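Local coordinates for nucleoside diphosphate kinase (Pyrobaculum aerophilum, PDB 1XQI), which catalyses transfer of the ATP gamma phosphate to nucleoside diphosphates, probably through a phosphorylated active-site intermediate, at residues A[19-24]-A[117-122]; A[129-134]-A[171-176]. The protein carries 6 engineered substitutions. All blocks are in the same frame, centred on the assembly; numbering follows the deposited sequence.

Contact 1: A[19-24]-A[117-122]. Engineered in segment 117-122: N117 (natural residue Ile).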
ATOM      1  N   LEU A  19      -1.126 -13.452  -5.278  1.00 30.35           N
ATOM      2  CA  LEU A  19      -0.582 -12.169  -5.673  1.00 30.90           C
ATOM      3  C   LEU A  19      -1.656 -11.410  -6.441  1.00 31.56           C
ATOM      4  O   LEU A  19      -2.254 -11.934  -7.418  1.00 31.96           O
ATOM      5  CB  LEU A  19       0.644 -12.405  -6.562  1.00 31.51           C
ATOM      6  CG  LEU A  19       1.609 -11.302  -7.027  1.00 30.84           C
ATOM      7  CD1 LEU A  19       0.974 -10.374  -8.014  1.00 28.55           C
ATOM      8  CD2 LEU A  19       2.161 -10.544  -5.837  1.00 31.58           C
ATOM      9  N   LEU A  20      -1.883 -10.174  -6.011  1.00 31.12           N
ATOM     10  CA  LEU A  20      -2.778  -9.269  -6.699  1.00 30.83           C
ATOM     11  C   LEU A  20      -2.035  -7.998  -7.115  1.00 30.60           C
ATOM     12  O   LEU A  20      -1.293  -7.432  -6.328  1.00 30.66           O
ATOM     13  CB  LEU A  20      -4.002  -8.945  -5.812  1.00 30.73           C
ATOM     14  CG  LEU A  20      -4.983  -8.065  -6.597  1.00 31.56           C
ATOM     15  CD1 LEU A  20      -6.235  -8.799  -7.173  1.00 27.87           C
ATOM     16  CD2 LEU A  20      -5.324  -6.865  -5.748  1.00 31.83           C
ATOM     17  N   ILE A  21      -2.243  -7.551  -8.354  1.00 30.97           N
ATOM     18  CA  ILE A  21      -1.647  -6.289  -8.858  1.00 30.09           C
ATOM     19  C   ILE A  21      -2.739  -5.314  -9.246  1.00 29.97           C
ATOM     20  O   ILE A  21      -3.589  -5.647 -10.075  1.00 30.27           O
ATOM     21  CB  ILE A  21      -0.803  -6.507 -10.131  1.00 30.20           C
ATOM     22  CG1 ILE A  21       0.199  -7.652  -9.894  1.00 30.25           C
ATOM     23  CG2 ILE A  21      -0.128  -5.170 -10.561  1.00 28.99           C
ATOM     24  CD1 ILE A  21       1.084  -7.971 -11.067  1.00 28.85           C
ATOM     25  N   LEU A  22      -2.748  -4.131  -8.638  1.00 29.24           N
ATOM     26  CA  LEU A  22      -3.586  -3.063  -9.147  1.00 28.97           C
ATOM     27  C   LEU A  22      -2.783  -2.438 -10.286  1.00 28.18           C
ATOM     28  O   LEU A  22      -1.648  -2.028 -10.083  1.00 27.64           O
ATOM     29  CB  LEU A  22      -3.985  -2.049  -8.066  1.00 28.43           C
ATOM     30  CG  LEU A  22      -5.018  -2.519  -7.024  1.00 32.39           C
ATOM     31  CD1 LEU A  22      -5.804  -3.748  -7.430  1.00 34.24           C
ATOM     32  CD2 LEU A  22      -4.398  -2.805  -5.655  1.00 34.90           C
ATOM     33  N   LYS A  23      -3.386  -2.406 -11.473  1.00 27.55           N
ATOM     34  CA  LYS A  23      -2.751  -1.967 -12.739  1.00 26.53           C
ATOM     35  C   LYS A  23      -2.837  -0.463 -12.871  1.00 25.81           C
ATOM     36  O   LYS A  23      -3.588   0.182 -12.134  1.00 26.70           O
ATOM     37  CB  LYS A  23      -3.455  -2.625 -13.930  1.00 26.44           C
ATOM     38  CG  LYS A  23      -3.580  -4.144 -13.828  1.00 25.96           C
ATOM     39  CD  LYS A  23      -3.967  -4.765 -15.173  1.00 26.45           C
ATOM     40  CE  LYS A  23      -3.749  -6.299 -15.180  1.00 26.23           C
ATOM     41  NZ  LYS A  23      -4.468  -6.946 -16.339  1.00 24.65           N
ATOM     42  N   PRO A  24      -2.079   0.124 -13.797  1.00 25.35           N
ATOM     43  CA  PRO A  24      -2.003   1.594 -13.734  1.00 25.27           C
ATOM     44  C   PRO A  24      -3.352   2.360 -13.783  1.00 27.51           C
ATOM     45  O   PRO A  24      -3.525   3.331 -13.016  1.00 27.95           O
ATOM     46  CB  PRO A  24      -1.082   1.933 -14.881  1.00 24.18           C
ATOM     47  CG  PRO A  24      -0.245   0.626 -15.087  1.00 23.31           C
ATOM     48  CD  PRO A  24      -1.236  -0.438 -14.873  1.00 24.35           C
ATOM     49  N   ASN A 117       2.039   0.656 -10.618  1.00 29.19           N
ATOM     50  CA  ASN A 117       1.228  -0.444 -10.101  1.00 27.97           C
ATOM     51  C   ASN A 117       1.370  -0.523  -8.590  1.00 27.35           C
ATOM     52  O   ASN A 117       2.249   0.096  -7.985  1.00 27.32           O
ATOM     53  CB  ASN A 117       1.693  -1.793 -10.651  1.00 28.17           C
ATOM     54  CG  ASN A 117       1.552  -1.910 -12.148  1.00 30.62           C
ATOM     55  OD1 ASN A 117       2.549  -1.927 -12.882  1.00 33.54           O
ATOM     56  ND2 ASN A 117       0.313  -2.001 -12.619  1.00 31.80           N
ATOM     57  N   VAL A 118       0.508  -1.313  -7.975  1.00 27.34           N
ATOM     58  CA  VAL A 118       0.557  -1.591  -6.553  1.00 26.46           C
ATOM     59  C   VAL A 118       0.390  -3.087  -6.526  1.00 25.84           C
ATOM     60  O   VAL A 118      -0.561  -3.609  -7.116  1.00 25.74           O
ATOM     61  CB  VAL A 118      -0.565  -0.818  -5.775  1.00 27.29           C
ATOM     62  CG1 VAL A 118      -0.799  -1.390  -4.349  1.00 27.26           C
ATOM     63  CG2 VAL A 118      -0.185   0.649  -5.665  1.00 25.98           C
ATOM     64  N   VAL A 119       1.363  -3.761  -5.910  1.00 25.00           N
ATOM     65  CA  VAL A 119       1.426  -5.206  -5.791  1.00 24.32           C
ATOM     66  C   VAL A 119       1.131  -5.593  -4.337  1.00 24.05           C
ATOM     67  O   VAL A 119       1.663  -4.980  -3.395  1.00 23.72           O
ATOM     68  CB  VAL A 119       2.841  -5.732  -6.159  1.00 25.07           C
ATOM     69  CG1 VAL A 119       2.812  -7.253  -6.347  1.00 24.92           C
ATOM     70  CG2 VAL A 119       3.314  -5.096  -7.471  1.00 27.60           C
HETATM   71  N   MSE A 120       0.299  -6.605  -4.138  1.00 23.06           N
HETATM   72  CA  MSE A 120       0.009  -7.054  -2.763  1.00 22.98           C
HETATM   73  C   MSE A 120      -0.052  -8.564  -2.738  1.00 23.19           C
HETATM   74  O   MSE A 120      -0.308  -9.239  -3.747  1.00 22.02           O
HETATM   75  CB  MSE A 120      -1.297  -6.392  -2.149  1.00 22.73           C
HETATM   76  CG  MSE A 120      -2.621  -6.762  -2.843  1.00 20.96           C
HETATM   77 SE   MSE A 120      -4.030  -5.809  -2.215  1.00 13.47          SE
HETATM   78  CE  MSE A 120      -3.516  -4.328  -3.002  1.00 16.99           C
ATOM     79  N   VAL A 121       0.208  -9.101  -1.554  1.00 24.26           N
ATOM     80  CA  VAL A 121       0.038 -10.535  -1.335  1.00 25.32           C
ATOM     81  C   VAL A 121      -1.057 -10.672  -0.307  1.00 25.30           C
ATOM     82  O   VAL A 121      -1.048  -9.974   0.716  1.00 26.47           O
ATOM     83  CB  VAL A 121       1.327 -11.184  -0.885  1.00 25.59           C
ATOM     84  CG1 VAL A 121       1.115 -12.688  -0.546  1.00 27.75           C
ATOM     85  CG2 VAL A 121       2.368 -11.056  -1.989  1.00 27.15           C
ATOM     86  N   LEU A 122      -2.014 -11.525  -0.603  1.00 24.87           N
ATOM     87  CA  LEU A 122      -3.175 -11.719   0.239  1.00 26.19           C
ATOM     88  C   LEU A 122      -3.117 -13.169   0.687  1.00 27.68           C
ATOM     89  O   LEU A 122      -2.923 -14.079  -0.152  1.00 27.68           O
ATOM     90  CB  LEU A 122      -4.479 -11.467  -0.542  1.00 25.66           C
ATOM     91  CG  LEU A 122      -4.741  -9.998  -0.886  1.00 26.16           C
ATOM     92  CD1 LEU A 122      -5.604  -9.926  -2.135  1.00 24.63           C
ATOM     93  CD2 LEU A 122      -5.409  -9.342   0.300  1.00 23.19           C
TER
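L20 and selenomethionine M120 lie side by side and point the same way on one face of an antiparallel strand pair. L20 CD2 meets M120 SE at 3.9 Å. The M120 chain leaves between its backbone N and carbonyl carbon (chi1 65°) and runs extended through chi2, which brings SE beside the leucine. The bend at chi3 then turns only CE. L122 CD1 reaches L20 CB from the next same-face position, at 4.1 Å. L22 slants across V118, with L22 CD2 4.1 Å from V118 CG1. The other face carries L19, I21, V119 and V121. There L19 CD2 touches both V119 CG1 and V121 CG2, the latter at 3.9 Å.

The backbones bond in two reciprocal pairs, L20 with M120 and L22 with V118. The L22 carbonyl is gripped twice. L22 O accepts a bond from V118 N (3.1 Å), in the carbonyl plane, and a second from ND2 of the engineered N117 (3.2 Å). That second bond lies in the N117 amide plane but is tilted 24° from the carbonyl plane. The same amide nitrogen borders the P24 ring.

These are the two central strands of the ferredoxin-fold sheet. Strand 45-52 flanks 117-123, and strand 171-173 flanks 17-22. Helix 32-42 packs on L20, L22, M120 and L122. F188 touches L19, V119 and V121.

Contact 2: A[129-134]-A[171-176]; sequences EIVRKL and VHASDS
Helix 127-135 packs here against strand 171-173 and the turn after it, beside the probable nucleotide site in the ferredoxin-type fold of the NDK family. V131 and R132 of the helix meet A173, S174 and D175. R132 is an ATP-binding residue by similarity, and H172 is the predicted phosphohistidine.

The apolar part is small. With CG1 anti to the backbone N (chi1 174°), V131 turns this methyl to A173 CB, 3.9 Å away. V131 also touches T18 and L20, so it seats the helix on strand 17-22 as well.

R132 lies along the turn. Its CD passes S174 O at 3.7 Å. The chain then bends at chi3 (122°), and R132 NE comes 3.4 Å from D175 CA. The R132 and D175 side chains run side by side in the same direction. R132 NH2 approaches D175 CB at 3.9 Å. The D175 carbonyl oxygen lies over one guanidinium face, and S174 O lies at the edge, near the plane. The guanidinium and carboxylate planes are 63° apart. S174 OG turns to E183, which also bonds H172 NE2.

R132 NH2 and D175 OD1 are 5.1 Å apart, too far for a salt bridge. R132 touches the turn through its aliphatic chain and NE, without a hydrogen bond. The guanidinium is therefore probably not rigidly fixed by this contact. The nearby carbonyl oxygens would at most favour its charge.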
ATOM      1  N   GLU A 129      -8.653 -18.869  -5.262  1.00 31.09           N
ATOM      2  CA  GLU A 129     -10.026 -18.881  -5.755  1.00 32.83           C
ATOM      3  C   GLU A 129     -10.845 -17.683  -5.218  1.00 32.16           C
ATOM      4  O   GLU A 129     -11.626 -17.083  -5.983  1.00 31.34           O
ATOM      5  CB  GLU A 129     -10.786 -20.130  -5.335  1.00 33.31           C
ATOM      6  CG  GLU A 129     -10.121 -21.415  -5.532  1.00 39.73           C
ATOM      7  CD  GLU A 129     -10.632 -22.436  -4.498  1.00 49.64           C
ATOM      8  OE1 GLU A 129      -9.759 -23.170  -3.925  1.00 51.41           O
ATOM      9  OE2 GLU A 129     -11.892 -22.474  -4.234  1.00 50.51           O
ATOM     10  N   ILE A 130     -10.703 -17.409  -3.909  1.00 31.37           N
ATOM     11  CA  ILE A 130     -11.447 -16.339  -3.223  1.00 31.10           C
ATOM     12  C   ILE A 130     -11.281 -15.011  -3.984  1.00 30.04           C
ATOM     13  O   ILE A 130     -12.276 -14.429  -4.468  1.00 30.61           O
ATOM     14  CB  ILE A 130     -11.013 -16.160  -1.721  1.00 31.39           C
ATOM     15  CG1 ILE A 130     -11.499 -17.301  -0.836  1.00 29.22           C
ATOM     16  CG2 ILE A 130     -11.489 -14.798  -1.184  1.00 32.92           C
ATOM     17  CD1 ILE A 130     -12.921 -17.695  -1.089  1.00 31.17           C
ATOM     18  N   VAL A 131     -10.022 -14.591  -4.106  1.00 28.24           N
ATOM     19  CA  VAL A 131      -9.586 -13.447  -4.908  1.00 26.73           C
ATOM     20  C   VAL A 131     -10.013 -13.523  -6.383  1.00 27.46           C
ATOM     21  O   VAL A 131     -10.496 -12.542  -6.949  1.00 28.24           O
ATOM     22  CB  VAL A 131      -8.049 -13.212  -4.752  1.00 26.18           C
ATOM     23  CG1 VAL A 131      -7.553 -12.140  -5.688  1.00 23.37           C
ATOM     24  CG2 VAL A 131      -7.707 -12.876  -3.260  1.00 23.42           C
ATOM     25  N   ARG A 132      -9.844 -14.662  -7.030  1.00 27.67           N
ATOM     26  CA  ARG A 132     -10.461 -14.823  -8.337  1.00 27.51           C
ATOM     27  C   ARG A 132     -11.985 -14.625  -8.333  1.00 26.18           C
ATOM     28  O   ARG A 132     -12.533 -13.972  -9.239  1.00 26.26           O
ATOM     29  CB  ARG A 132     -10.087 -16.159  -8.939  1.00 28.89           C
ATOM     30  CG  ARG A 132      -8.744 -16.157  -9.604  1.00 31.84           C
ATOM     31  CD  ARG A 132      -8.389 -17.592  -9.948  1.00 37.90           C
ATOM     32  NE  ARG A 132      -8.154 -17.707 -11.376  1.00 43.28           N
ATOM     33  CZ  ARG A 132      -8.956 -18.361 -12.205  1.00 44.70           C
ATOM     34  NH1 ARG A 132     -10.052 -18.979 -11.749  1.00 45.51           N
ATOM     35  NH2 ARG A 132      -8.653 -18.400 -13.488  1.00 45.26           N
ATOM     36  N   LYS A 133     -12.668 -15.152  -7.318  1.00 24.57           N
ATOM     37  CA  LYS A 133     -14.112 -14.968  -7.203  1.00 23.31           C
ATOM     38  C   LYS A 133     -14.462 -13.481  -7.007  1.00 24.40           C
ATOM     39  O   LYS A 133     -15.334 -12.940  -7.724  1.00 24.65           O
ATOM     40  CB  LYS A 133     -14.717 -15.839  -6.089  1.00 22.89           C
ATOM     41  CG  LYS A 133     -16.261 -15.974  -6.128  1.00 20.97           C
ATOM     42  CD  LYS A 133     -16.853 -16.474  -4.782  1.00 21.90           C
ATOM     43  CE  LYS A 133     -16.210 -15.681  -3.577  1.00 23.12           C
ATOM     44  NZ  LYS A 133     -16.768 -16.046  -2.265  1.00 23.04           N
ATOM     45  N   LEU A 134     -13.788 -12.825  -6.057  1.00 23.73           N
ATOM     46  CA  LEU A 134     -14.071 -11.430  -5.756  1.00 24.14           C
ATOM     47  C   LEU A 134     -13.834 -10.467  -6.940  1.00 24.36           C
ATOM     48  O   LEU A 134     -14.522  -9.440  -7.060  1.00 24.45           O
ATOM     49  CB  LEU A 134     -13.264 -10.984  -4.547  1.00 23.94           C
ATOM     50  CG  LEU A 134     -13.902 -11.016  -3.161  1.00 26.01           C
ATOM     51  CD1 LEU A 134     -14.779 -12.214  -2.998  1.00 25.86           C
ATOM     52  CD2 LEU A 134     -12.851 -10.968  -2.030  1.00 25.23           C
ATOM     53  N   VAL A 171      -6.981  -5.345 -12.525  1.00 25.93           N
ATOM     54  CA  VAL A 171      -6.126  -6.190 -11.708  1.00 25.32           C
ATOM     55  C   VAL A 171      -5.660  -7.441 -12.429  1.00 26.01           C
ATOM     56  O   VAL A 171      -6.242  -7.852 -13.460  1.00 25.54           O
ATOM     57  CB  VAL A 171      -6.834  -6.595 -10.383  1.00 26.07           C
ATOM     58  CG1 VAL A 171      -7.484  -5.371  -9.728  1.00 25.89           C
ATOM     59  CG2 VAL A 171      -7.891  -7.678 -10.598  1.00 22.65           C
ATOM     60  N   HIS A 172      -4.580  -8.008 -11.883  1.00 25.56           N
ATOM     61  CA  HIS A 172      -4.110  -9.353 -12.174  1.00 24.97           C
ATOM     62  C   HIS A 172      -4.082 -10.153 -10.878  1.00 25.02           C
ATOM     63  O   HIS A 172      -3.520  -9.687  -9.873  1.00 25.97           O
ATOM     64  CB  HIS A 172      -2.684  -9.327 -12.727  1.00 25.03           C
ATOM     65  CG  HIS A 172      -1.980 -10.648 -12.627  1.00 24.00           C
ATOM     66  ND1 HIS A 172      -2.032 -11.594 -13.625  1.00 21.94           N
ATOM     67  CD2 HIS A 172      -1.223 -11.188 -11.637  1.00 24.23           C
ATOM     68  CE1 HIS A 172      -1.337 -12.658 -13.264  1.00 18.95           C
ATOM     69  NE2 HIS A 172      -0.832 -12.439 -12.064  1.00 24.31           N
ATOM     70  N   ALA A 173      -4.669 -11.338 -10.909  1.00 24.89           N
ATOM     71  CA  ALA A 173      -4.711 -12.251  -9.786  1.00 26.11           C
ATOM     72  C   ALA A 173      -4.072 -13.574 -10.206  1.00 27.06           C
ATOM     73  O   ALA A 173      -4.292 -14.031 -11.353  1.00 26.74           O
ATOM     74  CB  ALA A 173      -6.149 -12.497  -9.321  1.00 24.91           C
ATOM     75  N   SER A 174      -3.296 -14.192  -9.294  1.00 27.07           N
ATOM     76  CA  SER A 174      -2.725 -15.478  -9.587  1.00 28.19           C
ATOM     77  C   SER A 174      -3.879 -16.417  -9.880  1.00 28.77           C
ATOM     78  O   SER A 174      -4.942 -16.329  -9.248  1.00 27.25           O
ATOM     79  CB  SER A 174      -1.871 -16.011  -8.446  1.00 28.96           C
ATOM     80  OG  SER A 174      -0.793 -15.131  -8.154  1.00 32.04           O
ATOM     81  N   ASP A 175      -3.676 -17.276 -10.879  1.00 30.02           N
ATOM     82  CA  ASP A 175      -4.746 -18.115 -11.371  1.00 32.23           C
ATOM     83  C   ASP A 175      -4.584 -19.494 -10.861  1.00 31.91           C
ATOM     84  O   ASP A 175      -5.319 -20.345 -11.298  1.00 32.79           O
ATOM     85  CB  ASP A 175      -4.836 -18.140 -12.918  1.00 32.59           C
ATOM     86  CG  ASP A 175      -3.719 -19.001 -13.576  1.00 37.89           C
ATOM     87  OD1 ASP A 175      -3.816 -19.239 -14.811  1.00 42.69           O
ATOM     88  OD2 ASP A 175      -2.746 -19.435 -12.872  1.00 38.52           O
ATOM     89  N   SER A 176      -3.601 -19.729  -9.996  1.00 32.70           N
ATOM     90  CA  SER A 176      -3.418 -21.044  -9.318  1.00 34.18           C
ATOM     91  C   SER A 176      -2.371 -20.900  -8.218  1.00 35.12           C
ATOM     92  O   SER A 176      -1.507 -20.032  -8.364  1.00 35.02           O
ATOM     93  CB  SER A 176      -2.980 -22.149 -10.308  1.00 33.92           C
ATOM     94  OG  SER A 176      -1.628 -21.995 -10.677  1.00 33.57           O
TER

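From the N terminus, the chain first lays down strand 17-22. Contact 1 closes a loop of 92 mostly helical residues, which includes strand 45-52 and the 68-100 insert. Strand 117-123 leads directly into helix 127-135, where contact 2 opens. It closes 36 residues later, after T138, R149 and N169, all ATP-binding by similarity. The two loops run in series; they neither nest nor cross. The centres of the two contacts lie about 11 Å apart. Strand 17-22 joins them, because it pairs with 117-123 on one side and with 171-173 on the other. Contact 1 thus binds the sheet's middle, and contact 2 ties the outermost strand of the sheet within the chain to a helix.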